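Long-range contacts in DNA-3-methyladenine glycosidase (Bacillus halodurans, PDB 2H56), which is a predominantly helical member of the HhH-GPD superfamily of base excision DNA repair proteins: residues M13-T18 / E42-T47; Q35-A40 / C206-K211; V60-S65 / K105-Y110. All coordinates share one frame; numbering follows the deposited sequence.

Contacts 1 and 2 lie on the same side of the chain's centre, their centres about 12 Å apart, and touch: Val43 and Gln44 of the two-stranded sheet rest on Tyr208 and Leu207 of helix 202-219. Their segments alternate along the chain. Helix 31-40 leads into strand 43-46, and the late helix 202-219 packs against both. Contact 3, which falls between the segments of contact 2 in sequence, joins helices 51-61 and 105-119 on the other side, its centre about 28 Å from that of contact 1 and 32 Å from that of contact 2. Elements near both chain ends thus meet on one side of the fold, while contact 3 ties two intervening helices on the opposite side.

Contact 1: residues M13-T18 / E42-T47; sequences MRYFST and EVQLPT
Strands 13-16 and 43-46 run antiparallel, 4.6 Å apart between the axes of these short segments, and four backbone bonds join the hydrogen-bonded pairs Arg14-Leu45 and Phe16-Val43. The bond from Phe16 N to Val43 O is 2.8 Å long and nearly straight, 172° at the hydrogen. Gln44 places CG between its backbone N and carbonyl carbon (chi1 50°), which raises its extended chain alongside the Tyr15 ring, with NE2 3.5 Å from Tyr15 CE1 and the amide plane 79° from the ring. The Glu42 carboxylate comes to the same ring, OE2 lying 3.7 Å from Tyr15 CD1. Selenomethionine Met13 curls back through bent chi2 and chi3 so that SE meets Pro46 CB at 4.1 Å and lies beside the Gln44 amide. This ribbon is the chain's one sheet; its strands are joined through helices 21-27 and 31-40, so it is no tight hairpin. On the other face Phe16 CB packs on Val43 CG2 at 3.9 Å, and the ring offers its CE2 edge to Leu45 CD2. Phe16 CZ lies over the centre of the Arg14 guanidinium, 3.6 Å above its plane. Helix 202-219 covers Phe16 and Val43, while Leu45 leans on Phe157 and Leu162.

Contact 2: residues Q35-A40 / C206-K211; sequences QFIEIA and CLYLWK
Ile37 sits squarely on the face of the Tyr208 ring: its CG1 lies 3.6 Å from the ring centroid and only 5° off the normal, a CH-pi contact. CD1, the end of that branch, lies 3.9 Å from Tyr208 CE2, and the other branch, CG2, turns to the phenol end, 3.7 Å from Tyr208 CZ. Tyr208 reaches this place with CG anti to its carbonyl carbon (chi1 -76°), bridging helices whose short segments have axes 11.0 Å apart at 71°. The wide spacing is filled by large side chains. Phe36 comes in edge-on, with CE2 4.0 Å from Tyr208 CB, and directs that same ring edge at the backbone oxygen Tyr208 O. All three residues are buried: Val23 of helix 21-27 touches both Ile37 and Tyr208, and Phe36 continues into an aromatic cluster with Trp178 and an edge-to-face Phe216. This close-fitting core gives way to a sparser margin at Ala40 and Lys211, both partly exposed. Ala40 CB is 4.3 Å from Tyr208 CD1, at the edge of the ring, and it also lies over one face of the Phe36 ring, offset toward its rim, within its own helix. Lys211 runs past with its aliphatic carbons, CE coming 3.8 Å from Ala40 O. The contact thus fastens helix 31-40 to helix 202-219, beside helices 21-27 and 170-180 and strand 43-46. The two segments share no hydrogen bond; the Tyr208 hydroxyl instead donates to Gly41 O, just beyond helix 31-40. It is satisfied by a backbone oxygen beside the contact, which leaves the join itself to rest on apolar and CH-pi packing.

Contact 3: residues V60-S65 / K105-Y110; sequences VEQQLS and KRKIEY
Lys107 stretches its aliphatic chain past Gln62, CE lying 4.0 Å from Gln62 CB, and delivers its ammonium group to two backbone oxygens. NZ donates to Gln62 O at 2.8 Å, in the carbonyl plane, and to Val60 O at 2.9 Å, where it stands 44° out of the plane. Extended beyond CG, the chain reaches from helix 105-119 to the end of helix 51-61 and the turn that follows. Leu64 sets CD1 against the same nitrogen, an apolar flank to a buried residue. Val60 is in the last turn of helix 51-61 and Gln62 in the type II turn Glu61-Leu64, closed by Leu64 N to Glu61 O (3.0 Å); the charge of Lys107 would probably offset the partial negative charge of these carbonyls. Gln62 OE1 meets the edge of the Tyr110 ring, 3.7 Å from CE2, with amide and ring planes 76° apart. Gln62 NE2 makes a weak hydrogen bond to Gly145 O, in a loop between helices 133-141 and 148-157 consistent with the family's helix-hairpin-helix. Ser65 then N-caps helix 66-80; Val60 and Leu64 pack on Ile72 of that helix, while Lys107 and Tyr110 of helix 105-119 rest on Ile59 of helix 51-61.

Contact 1: residues M13-T18 / E42-T47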
loop_
_atom_site.group_PDB
_atom_site.type_symbol
_atom_site.label_atom_id
_atom_site.label_comp_id
_atom_site.label_asym_id
_atom_site.label_seq_id
_atom_site.Cartn_x
_atom_site.Cartn_y
_atom_site.Cartn_z
HETATM N N MSE A 13 13.023 -0.452 -6.861
HETATM C CA MSE A 13 11.873 0.042 -7.660
HETATM C C MSE A 13 11.553 -0.898 -8.827
HETATM O O MSE A 13 12.408 -1.224 -9.625
HETATM C CB MSE A 13 12.120 1.469 -8.193
HETATM C CG MSE A 13 10.976 2.042 -9.099
HETATM SE SE MSE A 13 9.516 2.890 -8.106
HETATM C CE MSE A 13 10.577 4.327 -7.313
ATOM N N ARG A 14 10.289 -1.285 -8.928
ATOM C CA ARG A 14 9.860 -2.342 -9.828
ATOM C C ARG A 14 8.855 -1.845 -10.892
ATOM O O ARG A 14 7.829 -1.268 -10.552
ATOM C CB ARG A 14 9.246 -3.444 -8.967
ATOM C CG ARG A 14 8.618 -4.553 -9.776
ATOM C CD ARG A 14 8.745 -5.910 -9.114
ATOM N NE ARG A 14 8.646 -6.965 -10.133
ATOM C CZ ARG A 14 8.100 -8.164 -9.928
ATOM N NH1 ARG A 14 7.584 -8.488 -8.721
ATOM N NH2 ARG A 14 8.059 -9.041 -10.939
ATOM N N TYR A 15 9.152 -2.065 -12.164
ATOM C CA TYR A 15 8.278 -1.595 -13.262
ATOM C C TYR A 15 7.490 -2.695 -13.960
ATOM O O TYR A 15 7.980 -3.799 -14.149
ATOM C CB TYR A 15 9.089 -0.842 -14.321
ATOM C CG TYR A 15 9.751 0.369 -13.754
ATOM C CD1 TYR A 15 9.108 1.585 -13.746
ATOM C CD2 TYR A 15 11.006 0.286 -13.185
ATOM C CE1 TYR A 15 9.700 2.696 -13.203
ATOM C CE2 TYR A 15 11.620 1.393 -12.642
ATOM C CZ TYR A 15 10.959 2.602 -12.644
ATOM O OH TYR A 15 11.554 3.719 -12.089
ATOM N N PHE A 16 6.261 -2.370 -14.353
ATOM C CA PHE A 16 5.420 -3.285 -15.102
ATOM C C PHE A 16 5.010 -2.627 -16.400
ATOM O O PHE A 16 4.300 -1.613 -16.406
ATOM C CB PHE A 16 4.185 -3.650 -14.266
ATOM C CG PHE A 16 4.508 -4.485 -13.069
ATOM C CD1 PHE A 16 4.677 -5.859 -13.198
ATOM C CD2 PHE A 16 4.685 -3.906 -11.849
ATOM C CE1 PHE A 16 5.002 -6.629 -12.123
ATOM C CE2 PHE A 16 5.012 -4.667 -10.751
ATOM C CZ PHE A 16 5.181 -6.027 -10.880
ATOM N N SER A 17 5.465 -3.188 -17.513
ATOM C CA SER A 17 5.219 -2.559 -18.788
ATOM C C SER A 17 3.879 -3.068 -19.307
ATOM O O SER A 17 3.309 -4.000 -18.772
ATOM C CB SER A 17 6.371 -2.811 -19.768
ATOM O OG SER A 17 5.988 -3.713 -20.781
ATOM N N THR A 18 3.365 -2.439 -20.350
ATOM C CA THR A 18 2.074 -2.838 -20.894
ATOM C C THR A 18 2.158 -4.211 -21.538
ATOM O O THR A 18 1.123 -4.798 -21.782
ATOM C CB THR A 18 1.532 -1.797 -21.893
ATOM O OG1 THR A 18 2.396 -1.699 -23.032
ATOM C CG2 THR A 18 1.484 -0.437 -21.230
ATOM N N GLU A 42 3.210 2.263 -18.588
ATOM C CA GLU A 42 3.709 1.430 -17.510
ATOM C C GLU A 42 3.325 1.988 -16.167
ATOM O O GLU A 42 3.111 3.185 -16.016
ATOM C CB GLU A 42 5.215 1.268 -17.587
ATOM C CG GLU A 42 6.022 2.494 -17.221
ATOM C CD GLU A 42 7.506 2.366 -17.605
ATOM O OE1 GLU A 42 7.840 1.525 -18.508
ATOM O OE2 GLU A 42 8.328 3.120 -17.013
ATOM N N VAL A 43 3.239 1.089 -15.197
ATOM C CA VAL A 43 3.148 1.458 -13.804
ATOM C C VAL A 43 4.357 0.944 -13.058
ATOM O O VAL A 43 5.098 0.088 -13.556
ATOM C CB VAL A 43 1.920 0.839 -13.147
ATOM C CG1 VAL A 43 0.673 1.526 -13.649
ATOM C CG2 VAL A 43 1.896 -0.681 -13.374
ATOM N N GLN A 44 4.518 1.459 -11.843
ATOM C CA GLN A 44 5.636 1.127 -11.004
ATOM C C GLN A 44 5.207 0.805 -9.578
ATOM O O GLN A 44 4.111 1.165 -9.133
ATOM C CB GLN A 44 6.645 2.251 -11.024
ATOM C CG GLN A 44 6.093 3.639 -10.774
ATOM C CD GLN A 44 7.215 4.697 -10.724
ATOM O OE1 GLN A 44 7.728 5.038 -9.652
ATOM N NE2 GLN A 44 7.615 5.188 -11.891
ATOM N N LEU A 45 6.081 0.079 -8.893
ATOM C CA LEU A 45 5.809 -0.432 -7.570
ATOM C C LEU A 45 7.025 -0.222 -6.719
ATOM O O LEU A 45 7.984 -0.968 -6.826
ATOM C CB LEU A 45 5.520 -1.920 -7.648
ATOM C CG LEU A 45 5.049 -2.615 -6.373
ATOM C CD1 LEU A 45 3.842 -1.913 -5.781
ATOM C CD2 LEU A 45 4.718 -4.043 -6.731
ATOM N N PRO A 46 7.012 0.820 -5.883
ATOM C CA PRO A 46 8.148 0.987 -4.970
ATOM C C PRO A 46 8.184 -0.114 -3.923
ATOM O O PRO A 46 7.145 -0.513 -3.412
ATOM C CB PRO A 46 7.902 2.348 -4.334
ATOM C CG PRO A 46 6.440 2.624 -4.547
ATOM C CD PRO A 46 6.004 1.884 -5.748
ATOM N N THR A 47 9.369 -0.648 -3.675
ATOM C CA THR A 47 9.554 -1.649 -2.638
ATOM C C THR A 47 10.565 -1.156 -1.635
ATOM O O THR A 47 11.758 -0.967 -1.964
ATOM C CB THR A 47 10.060 -2.982 -3.192
ATOM O OG1 THR A 47 9.139 -3.454 -4.197
ATOM C CG2 THR A 47 10.245 -4.033 -2.025
#

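Contact 2: residues Q35-A40 / C206-K211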
loop_
_atom_site.group_PDB
_atom_site.type_symbol
_atom_site.label_atom_id
_atom_site.label_comp_id
_atom_site.label_asym_id
_atom_site.label_seq_id
_atom_site.Cartn_x
_atom_site.Cartn_y
_atom_site.Cartn_z
ATOM N N GLN A 35 -7.979 -1.475 -22.799
ATOM C CA GLN A 35 -8.092 -0.176 -23.478
ATOM C C GLN A 35 -7.405 0.935 -22.651
ATOM O O GLN A 35 -6.717 1.800 -23.192
ATOM C CB GLN A 35 -9.568 0.173 -23.753
ATOM C CG GLN A 35 -10.176 -0.595 -24.922
ATOM C CD GLN A 35 -11.636 -0.249 -25.206
ATOM O OE1 GLN A 35 -11.928 0.493 -26.142
ATOM N NE2 GLN A 35 -12.559 -0.794 -24.411
ATOM N N PHE A 36 -7.568 0.872 -21.336
ATOM C CA PHE A 36 -6.989 1.877 -20.458
ATOM C C PHE A 36 -5.474 1.769 -20.375
ATOM O O PHE A 36 -4.776 2.786 -20.469
ATOM C CB PHE A 36 -7.547 1.759 -19.046
ATOM C CG PHE A 36 -6.945 2.741 -18.091
ATOM C CD1 PHE A 36 -7.049 4.096 -18.334
ATOM C CD2 PHE A 36 -6.252 2.319 -16.976
ATOM C CE1 PHE A 36 -6.479 5.016 -17.473
ATOM C CE2 PHE A 36 -5.675 3.243 -16.106
ATOM C CZ PHE A 36 -5.801 4.587 -16.358
ATOM N N ILE A 37 -4.989 0.540 -20.196
ATOM C CA ILE A 37 -3.562 0.285 -20.031
ATOM C C ILE A 37 -2.801 0.657 -21.284
ATOM O O ILE A 37 -1.705 1.219 -21.194
ATOM C CB ILE A 37 -3.259 -1.180 -19.615
ATOM C CG1 ILE A 37 -3.738 -1.444 -18.193
ATOM C CG2 ILE A 37 -1.777 -1.470 -19.647
ATOM C CD1 ILE A 37 -3.771 -2.903 -17.841
ATOM N N GLU A 38 -3.367 0.405 -22.456
ATOM C CA GLU A 38 -2.636 0.787 -23.667
ATOM C C GLU A 38 -2.428 2.328 -23.743
ATOM O O GLU A 38 -1.385 2.774 -24.188
ATOM C CB GLU A 38 -3.227 0.157 -24.949
ATOM C CG GLU A 38 -2.718 -1.327 -25.216
ATOM N N ILE A 39 -3.370 3.124 -23.243
ATOM C CA ILE A 39 -3.176 4.558 -23.153
ATOM C C ILE A 39 -2.271 4.969 -21.953
ATOM O O ILE A 39 -1.391 5.831 -22.082
ATOM C CB ILE A 39 -4.534 5.307 -23.098
ATOM C CG1 ILE A 39 -5.285 5.208 -24.439
ATOM C CG2 ILE A 39 -4.322 6.781 -22.740
ATOM N N ALA A 40 -2.462 4.354 -20.794
ATOM C CA ALA A 40 -1.740 4.802 -19.583
ATOM C C ALA A 40 -0.277 4.404 -19.552
ATOM O O ALA A 40 0.491 5.026 -18.869
ATOM C CB ALA A 40 -2.421 4.296 -18.307
ATOM N N CYS A 206 -4.375 -2.623 -9.353
ATOM C CA CYS A 206 -4.581 -1.536 -8.413
ATOM C C CYS A 206 -3.704 -0.340 -8.729
ATOM O O CYS A 206 -4.112 0.799 -8.534
ATOM C CB CYS A 206 -4.338 -2.015 -6.980
ATOM S SG CYS A 206 -5.636 -3.120 -6.362
ATOM N N LEU A 207 -2.490 -0.596 -9.200
ATOM C CA LEU A 207 -1.638 0.480 -9.647
ATOM C C LEU A 207 -2.339 1.249 -10.789
ATOM O O LEU A 207 -2.318 2.473 -10.825
ATOM C CB LEU A 207 -0.291 -0.063 -10.113
ATOM C CG LEU A 207 0.568 -0.738 -9.050
ATOM C CD1 LEU A 207 1.828 -1.329 -9.682
ATOM C CD2 LEU A 207 0.896 0.254 -7.968
ATOM N N TYR A 208 -2.983 0.550 -11.707
ATOM C CA TYR A 208 -3.668 1.237 -12.812
ATOM C C TYR A 208 -4.920 1.945 -12.337
ATOM O O TYR A 208 -5.265 3.027 -12.820
ATOM C CB TYR A 208 -3.991 0.268 -13.943
ATOM C CG TYR A 208 -2.768 -0.067 -14.763
ATOM C CD1 TYR A 208 -2.251 0.859 -15.665
ATOM C CD2 TYR A 208 -2.117 -1.289 -14.626
ATOM C CE1 TYR A 208 -1.148 0.595 -16.408
ATOM C CE2 TYR A 208 -0.979 -1.573 -15.387
ATOM C CZ TYR A 208 -0.506 -0.620 -16.271
ATOM O OH TYR A 208 0.606 -0.864 -17.011
ATOM N N LEU A 209 -5.604 1.349 -11.371
ATOM C CA LEU A 209 -6.772 2.002 -10.820
ATOM C C LEU A 209 -6.352 3.332 -10.219
ATOM O O LEU A 209 -7.000 4.374 -10.457
ATOM C CB LEU A 209 -7.492 1.095 -9.807
ATOM C CG LEU A 209 -8.278 -0.094 -10.409
ATOM C CD1 LEU A 209 -9.234 -0.714 -9.406
ATOM C CD2 LEU A 209 -9.083 0.347 -11.598
ATOM N N TRP A 210 -5.248 3.312 -9.465
ATOM C CA TRP A 210 -4.743 4.540 -8.852
ATOM C C TRP A 210 -4.402 5.581 -9.897
ATOM O O TRP A 210 -4.658 6.771 -9.701
ATOM C CB TRP A 210 -3.531 4.274 -7.970
ATOM C CG TRP A 210 -3.905 3.945 -6.604
ATOM C CD1 TRP A 210 -4.784 4.613 -5.836
ATOM C CD2 TRP A 210 -3.436 2.853 -5.821
ATOM N NE1 TRP A 210 -4.912 4.009 -4.622
ATOM C CE2 TRP A 210 -4.090 2.922 -4.583
ATOM C CE3 TRP A 210 -2.534 1.813 -6.047
ATOM C CZ2 TRP A 210 -3.858 2.004 -3.557
ATOM C CZ3 TRP A 210 -2.313 0.888 -5.044
ATOM C CH2 TRP A 210 -2.963 0.996 -3.806
ATOM N N LYS A 211 -3.827 5.118 -11.004
ATOM C CA LYS A 211 -3.462 5.988 -12.109
ATOM C C LYS A 211 -4.743 6.612 -12.693
ATOM O O LYS A 211 -4.825 7.839 -12.898
ATOM C CB LYS A 211 -2.684 5.198 -13.148
ATOM C CG LYS A 211 -1.509 5.942 -13.724
ATOM C CD LYS A 211 -0.519 4.987 -14.381
ATOM C CE LYS A 211 0.550 5.740 -15.160
ATOM N NZ LYS A 211 1.570 6.365 -14.269
#

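Contact 3: residues V60-S65 / K105-Y110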
loop_
_atom_site.group_PDB
_atom_site.type_symbol
_atom_site.label_atom_id
_atom_site.label_comp_id
_atom_site.label_asym_id
_atom_site.label_seq_id
_atom_site.Cartn_x
_atom_site.Cartn_y
_atom_site.Cartn_z
ATOM N N VAL A 60 4.066 6.265 11.632
ATOM C CA VAL A 60 4.367 7.678 11.769
ATOM C C VAL A 60 3.556 8.518 10.812
ATOM O O VAL A 60 3.154 9.624 11.145
ATOM C CB VAL A 60 5.862 7.961 11.655
ATOM C CG1 VAL A 60 6.145 9.483 11.588
ATOM C CG2 VAL A 60 6.554 7.363 12.857
ATOM N N GLU A 61 3.256 7.961 9.661
ATOM C CA GLU A 61 2.494 8.686 8.634
ATOM C C GLU A 61 1.032 8.914 8.966
ATOM O O GLU A 61 0.451 9.891 8.530
ATOM C CB GLU A 61 2.580 7.963 7.281
ATOM C CG GLU A 61 3.945 8.078 6.628
ATOM C CD GLU A 61 4.206 7.026 5.558
ATOM O OE1 GLU A 61 3.225 6.426 5.029
ATOM O OE2 GLU A 61 5.409 6.809 5.252
ATOM N N GLN A 62 0.401 8.016 9.695
ATOM C CA GLN A 62 -1.039 8.182 9.946
ATOM C C GLN A 62 -1.448 9.613 10.314
ATOM O O GLN A 62 -0.869 10.203 11.228
ATOM C CB GLN A 62 -1.513 7.267 11.065
ATOM C CG GLN A 62 -1.410 5.761 10.752
ATOM C CD GLN A 62 -1.490 4.921 11.998
ATOM O OE1 GLN A 62 -1.365 5.434 13.118
ATOM N NE2 GLN A 62 -1.699 3.619 11.822
ATOM N N GLN A 63 -2.450 10.135 9.590
ATOM C CA GLN A 63 -3.120 11.411 9.851
ATOM C C GLN A 63 -2.224 12.615 9.548
ATOM O O GLN A 63 -2.566 13.742 9.865
ATOM C CB GLN A 63 -3.668 11.511 11.292
ATOM C CG GLN A 63 -4.555 10.365 11.806
ATOM C CD GLN A 63 -5.148 10.619 13.265
ATOM O OE1 GLN A 63 -5.159 11.744 13.779
ATOM N NE2 GLN A 63 -5.636 9.556 13.899
ATOM N N LEU A 64 -1.089 12.408 8.908
ATOM C CA LEU A 64 -0.197 13.523 8.652
ATOM C C LEU A 64 0.146 13.626 7.176
ATOM O O LEU A 64 0.164 12.631 6.485
ATOM C CB LEU A 64 1.094 13.343 9.464
ATOM C CG LEU A 64 0.926 13.322 10.982
ATOM C CD1 LEU A 64 2.284 13.242 11.679
ATOM C CD2 LEU A 64 0.113 14.538 11.418
ATOM N N SER A 65 0.457 14.830 6.702
ATOM C CA SER A 65 1.020 15.000 5.356
ATOM C C SER A 65 2.380 14.320 5.236
ATOM O O SER A 65 3.048 14.063 6.238
ATOM C CB SER A 65 1.164 16.478 5.006
ATOM O OG SER A 65 1.845 17.199 6.026
ATOM N N LYS A 105 1.307 9.950 21.452
ATOM C CA LYS A 105 1.242 8.858 22.448
ATOM C C LYS A 105 0.606 7.552 21.879
ATOM O O LYS A 105 1.091 6.439 22.140
ATOM C CB LYS A 105 0.476 9.320 23.669
ATOM C CG LYS A 105 0.458 8.342 24.799
ATOM C CD LYS A 105 -0.426 8.842 25.913
ATOM C CE LYS A 105 -0.248 8.021 27.169
ATOM N NZ LYS A 105 -0.331 8.875 28.392
ATOM N N ARG A 106 -0.441 7.676 21.076
ATOM C CA ARG A 106 -0.980 6.491 20.446
ATOM C C ARG A 106 0.031 5.848 19.480
ATOM O O ARG A 106 0.225 4.624 19.470
ATOM C CB ARG A 106 -2.305 6.796 19.734
ATOM C CG ARG A 106 -3.540 6.805 20.671
ATOM C CD ARG A 106 -4.632 5.910 20.096
ATOM N NE ARG A 106 -5.918 6.146 20.729
ATOM C CZ ARG A 106 -6.694 7.207 20.510
ATOM N NH1 ARG A 106 -6.320 8.165 19.659
ATOM N NH2 ARG A 106 -7.852 7.317 21.162
ATOM N N LYS A 107 0.674 6.658 18.660
ATOM C CA LYS A 107 1.630 6.090 17.724
ATOM C C LYS A 107 2.794 5.377 18.454
ATOM O O LYS A 107 3.310 4.370 17.998
ATOM C CB LYS A 107 2.141 7.152 16.769
ATOM C CG LYS A 107 1.102 7.627 15.756
ATOM C CD LYS A 107 1.622 8.845 14.970
ATOM C CE LYS A 107 0.748 9.183 13.770
ATOM N NZ LYS A 107 1.223 10.422 13.104
ATOM N N ILE A 108 3.171 5.871 19.622
ATOM C CA ILE A 108 4.202 5.206 20.405
ATOM C C ILE A 108 3.770 3.821 20.846
ATOM O O ILE A 108 4.555 2.886 20.735
ATOM C CB ILE A 108 4.630 6.041 21.604
ATOM C CG1 ILE A 108 5.421 7.259 21.089
ATOM C CG2 ILE A 108 5.466 5.176 22.541
ATOM C CD1 ILE A 108 5.523 8.376 22.069
ATOM N N GLU A 109 2.527 3.680 21.309
ATOM C CA GLU A 109 2.004 2.376 21.648
ATOM C C GLU A 109 2.032 1.440 20.413
ATOM O O GLU A 109 2.437 0.273 20.517
ATOM C CB GLU A 109 0.598 2.500 22.226
ATOM C CG GLU A 109 -0.118 1.139 22.505
ATOM C CD GLU A 109 -1.536 1.249 23.178
ATOM O OE1 GLU A 109 -2.023 2.389 23.410
ATOM O OE2 GLU A 109 -2.146 0.180 23.473
ATOM N N TYR A 110 1.635 1.935 19.241
ATOM C CA TYR A 110 1.657 1.082 18.071
ATOM C C TYR A 110 3.075 0.645 17.718
ATOM O O TYR A 110 3.310 -0.511 17.419
ATOM C CB TYR A 110 1.022 1.759 16.848
ATOM C CG TYR A 110 -0.361 2.334 17.064
ATOM C CD1 TYR A 110 -1.245 1.795 18.007
ATOM C CD2 TYR A 110 -0.787 3.433 16.306
ATOM C CE1 TYR A 110 -2.519 2.338 18.185
ATOM C CE2 TYR A 110 -2.062 3.984 16.479
ATOM C CZ TYR A 110 -2.911 3.445 17.415
ATOM O OH TYR A 110 -4.139 4.027 17.563
#